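Local coordinates for high-potential iron-sulfur protein (Rhodoferax fermentans, PDB 1HLQ) that carries electrons through a high-potential [4Fe-4S] cluster in bacterial anaerobic and photosynthetic electron transport, at residues L4-E7 against T8-N11; D35-C38 against S39-A42. All blocks are in the same frame, centred on the assembly; numbering follows the deposited sequence.

Interaction 1: L4-E7 against T8-N11; sequences LVAE and TDAN
A6 covers one face of the D9 carboxylate, its backbone N over OD1, its methyl over OD2 and its carbonyl oxygen over CG. The N-H of A6 bonds to OD1, with A6 N 3.0 Å from D9 OD1. This donor stands 68° out of the carboxylate plane. The bond is nevertheless nearly straight, with an N-H...O angle of 162°. A6 CB rests 3.5 Å from D9 OD2, and A6 O lies 3.4 Å from D9 CG. From the same side V5 CG1 approaches D9 OD1 at 4.1 Å. D9 reaches back in this way because CG stands beside its own backbone N, opposite the carbonyl carbon (chi1 -70°). A second bond, D9 N to A6 O at 2.9 Å, closes the type I beta turn from A6 to D9. With main-chain N and side-chain carboxylate of D9 both engaged by A6, the turn is held at two points. T8, at the turn's corner, brings OG1 to 3.9 Å from A6 CB. D9 OD1 also forms a salt bridge with K60, which probably favours the charged carboxylate, and E7 OE1 accepts a bond from A19 N. The turn leads directly into helix 10-14, with D9 at the N-cap position but making no capping bond; V5 packs on A12 of that helix and on V62 of strand 62-63, and A10 meets G59 of a second subunit.

Interaction 2: D35-C38 against S39-A42; sequences DQSC and STCA. With SF4 (iron/sulfur cluster), chain G.
Around S37 and C38 the backbone folds into a tight turn in which two successive carbonyls each accept an N-H from three residues on, T40 N to S37 O at 2.9 Å and C41 N to C38 O at 3.0 Å. The side chain of T40 ties the incoming chain to this turn: its OG1 accepts the N-H of S37, with S37 N 3.1 Å from T40 OG1, and lies 3.0 Å from D35 O, while W71 NE1 is a further partner. OG1 can face S37 because it sits between the backbone N and the carbonyl carbon of T40 (chi1 64°); CG2 of T40 is left to lie alongside D35 O at 3.8 Å. The two serine hydroxyls meet directly, S37 OG and S39 OG being 2.7 Å apart, with either able to donate. The turn carries two cluster ligands. C38 SG binds the iron FE1 and C41 SG the iron FE2, both at 2.3 Å, so the Cys-X-X-Cys loop supplies two of the four cysteine ligands of the cluster, C54 and C68 completing the set. Their side chains reach it differently: SG is beside the backbone N in C38 but opposite it in C41 (chi1 -179°). C41 also packs on W71 and C38 on Y44. The loop lies between helix 10-14 and strand 51-52 in sequence, and backbone bonds from C38 to G66, S39 to A64 and A42 to A72 fasten it to the chain that follows strand 62-63.

Both contacts are local turns within a continuous stretch of chain, but they lie on opposite sides of the chain's centre, with their own centres 18 Å apart and no atoms touching. Interaction 1 is at the surface, where it starts the short helix 10-14 and relies on a charged side chain; interaction 2 is partly buried and uses neutral hydroxyls, backbone amides and thiolate ligands. The cluster is bound directly by C38 and C41 of interaction 2, whereas the V5 side chain of interaction 1 stays about 7 Å from it. Both are also tied to the region around strand 62-63, interaction 1 through V5 and interaction 2 through residues that follow that strand.

Interaction 1: L4-E7 against T8-N11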
loop_
_atom_site.group_PDB
_atom_site.type_symbol
_atom_site.label_atom_id
_atom_site.label_comp_id
_atom_site.label_asym_id
_atom_site.label_seq_id
_atom_site.Cartn_x
_atom_site.Cartn_y
_atom_site.Cartn_z
ATOM N N LEU A 4 16.031 -4.309 3.844
ATOM C CA LEU A 4 14.830 -4.932 4.389
ATOM C C LEU A 4 13.942 -3.907 5.066
ATOM O O LEU A 4 14.368 -2.925 5.680
ATOM C CB LEU A 4 15.207 -5.992 5.438
ATOM C CG LEU A 4 15.911 -7.244 4.899
ATOM C CD1 LEU A 4 16.463 -8.036 6.071
ATOM C CD2 LEU A 4 14.992 -8.076 4.035
ATOM N N VAL A 5 12.630 -4.141 4.945
ATOM C CA VAL A 5 11.661 -3.335 5.680
ATOM C C VAL A 5 11.996 -3.365 7.162
ATOM O O VAL A 5 12.349 -4.427 7.703
ATOM C CB VAL A 5 10.245 -3.913 5.447
ATOM C CG1 VAL A 5 9.212 -3.299 6.376
ATOM C CG2 VAL A 5 9.835 -3.765 3.986
ATOM N N ALA A 6 11.950 -2.247 7.857
ATOM C CA ALA A 6 12.101 -2.167 9.305
ATOM C C ALA A 6 10.699 -2.209 9.916
ATOM O O ALA A 6 9.781 -1.552 9.420
ATOM C CB ALA A 6 12.831 -0.915 9.748
ATOM N N GLU A 7 10.530 -2.910 11.026
ATOM C CA GLU A 7 9.246 -3.000 11.700
ATOM C C GLU A 7 8.777 -1.659 12.221
ATOM O O GLU A 7 7.583 -1.490 12.479
ATOM C CB GLU A 7 9.292 -4.052 12.816
ATOM C CG GLU A 7 9.462 -5.449 12.270
ATOM C CD GLU A 7 9.599 -6.543 13.303
ATOM O OE1 GLU A 7 9.977 -7.639 12.837
ATOM O OE2 GLU A 7 9.354 -6.268 14.500
ATOM N N THR A 8 9.670 -0.697 12.414
ATOM C CA THR A 8 9.330 0.645 12.840
ATOM C C THR A 8 9.013 1.565 11.665
ATOM O O THR A 8 8.670 2.727 11.898
ATOM C CB THR A 8 10.514 1.230 13.643
ATOM O OG1 THR A 8 11.701 1.046 12.871
ATOM C CG2 THR A 8 10.595 0.564 15.010
ATOM N N ASP A 9 9.171 1.130 10.426
ATOM C CA ASP A 9 8.805 1.952 9.267
ATOM C C ASP A 9 7.305 2.237 9.345
ATOM O O ASP A 9 6.516 1.389 9.756
ATOM C CB ASP A 9 9.131 1.289 7.945
ATOM C CG ASP A 9 10.602 1.171 7.591
ATOM O OD1 ASP A 9 10.965 0.389 6.681
ATOM O OD2 ASP A 9 11.410 1.894 8.241
ATOM N N ALA A 10 6.884 3.436 8.945
ATOM C CA ALA A 10 5.485 3.815 9.078
ATOM C C ALA A 10 4.537 2.882 8.330
ATOM O O ALA A 10 3.506 2.490 8.904
ATOM C CB ALA A 10 5.257 5.241 8.576
ATOM N N ASN A 11 4.883 2.525 7.104
ATOM C CA ASN A 11 4.005 1.645 6.340
ATOM C C ASN A 11 3.976 0.248 6.943
ATOM O O ASN A 11 2.940 -0.415 6.909
ATOM C CB ASN A 11 4.323 1.661 4.862
ATOM C CG ASN A 11 5.718 1.303 4.441
ATOM O OD1 ASN A 11 6.566 0.954 5.270
ATOM N ND2 ASN A 11 5.989 1.416 3.147
#

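Interaction 2: D35-C38 against S39-A42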
loop_
_atom_site.group_PDB
_atom_site.type_symbol
_atom_site.label_atom_id
_atom_site.label_comp_id
_atom_site.label_asym_id
_atom_site.label_seq_id
_atom_site.Cartn_x
_atom_site.Cartn_y
_atom_site.Cartn_z
ATOM N N ASP A 35 0.824 -20.397 9.690
ATOM C CA ASP A 35 0.762 -20.884 8.335
ATOM C C ASP A 35 0.802 -19.707 7.349
ATOM O O ASP A 35 1.032 -19.886 6.156
ATOM C CB ASP A 35 -0.477 -21.720 8.011
ATOM C CG ASP A 35 -0.296 -23.162 8.457
ATOM O OD1 ASP A 35 -1.206 -23.659 9.144
ATOM O OD2 ASP A 35 0.767 -23.719 8.093
ATOM N N GLN A 36 0.511 -18.509 7.839
ATOM C CA GLN A 36 0.545 -17.298 7.042
ATOM C C GLN A 36 1.946 -16.680 7.158
ATOM O O GLN A 36 2.373 -16.294 8.222
ATOM C CB GLN A 36 -0.499 -16.294 7.526
ATOM C CG GLN A 36 -1.913 -16.840 7.520
ATOM C CD GLN A 36 -2.925 -15.839 8.041
ATOM O OE1 GLN A 36 -2.635 -14.704 8.388
ATOM N NE2 GLN A 36 -4.185 -16.259 8.140
ATOM N N SER A 37 2.593 -16.533 6.015
ATOM C CA SER A 37 3.870 -15.827 5.972
ATOM C C SER A 37 3.990 -15.217 4.587
ATOM O O SER A 37 3.273 -15.575 3.661
ATOM C CB SER A 37 5.060 -16.722 6.312
ATOM O OG SER A 37 5.120 -17.749 5.339
ATOM N N CYS A 38 4.994 -14.364 4.384
ATOM C CA CYS A 38 5.198 -13.802 3.045
ATOM C C CYS A 38 5.410 -14.915 2.034
ATOM O O CYS A 38 4.893 -14.851 0.923
ATOM C CB CYS A 38 6.366 -12.825 3.049
ATOM S SG CYS A 38 6.187 -11.451 4.208
ATOM N N SER A 39 6.101 -15.976 2.436
ATOM C CA SER A 39 6.348 -17.089 1.520
ATOM C C SER A 39 5.055 -17.743 1.045
ATOM O O SER A 39 5.072 -18.365 -0.015
ATOM C CB SER A 39 7.246 -18.133 2.170
ATOM O OG SER A 39 6.639 -18.644 3.330
ATOM N N THR A 40 3.968 -17.664 1.812
ATOM C CA THR A 40 2.701 -18.260 1.399
ATOM C C THR A 40 1.683 -17.221 0.970
ATOM O O THR A 40 0.500 -17.545 0.760
ATOM C CB THR A 40 2.077 -19.131 2.508
ATOM O OG1 THR A 40 1.726 -18.339 3.655
ATOM C CG2 THR A 40 3.034 -20.245 2.920
ATOM N N CYS A 41 2.108 -15.984 0.774
ATOM C CA CYS A 41 1.253 -14.870 0.395
ATOM C C CYS A 41 1.196 -14.670 -1.110
ATOM O O CYS A 41 2.221 -14.716 -1.793
ATOM C CB CYS A 41 1.783 -13.584 1.062
ATOM S SG CYS A 41 0.829 -12.100 0.711
ATOM N N ALA A 42 0.014 -14.354 -1.632
ATOM C CA ALA A 42 -0.148 -14.126 -3.064
ATOM C C ALA A 42 0.596 -12.903 -3.561
ATOM O O ALA A 42 0.864 -12.748 -4.762
ATOM C CB ALA A 42 -1.631 -14.013 -3.394
HETATM FE FE1 SF4 G . 4.398 -10.325 3.347
HETATM FE FE2 SF4 G . 2.102 -10.524 1.858
HETATM FE FE3 SF4 G . 3.745 -8.397 1.570
HETATM FE FE4 SF4 G . 2.306 -8.702 3.837
HETATM S S1 SF4 G . 1.416 -8.394 1.732
HETATM S S2 SF4 G . 4.566 -8.127 3.745
HETATM S S3 SF4 G . 2.294 -10.987 4.119
HETATM S S4 SF4 G . 4.321 -10.539 1.049
#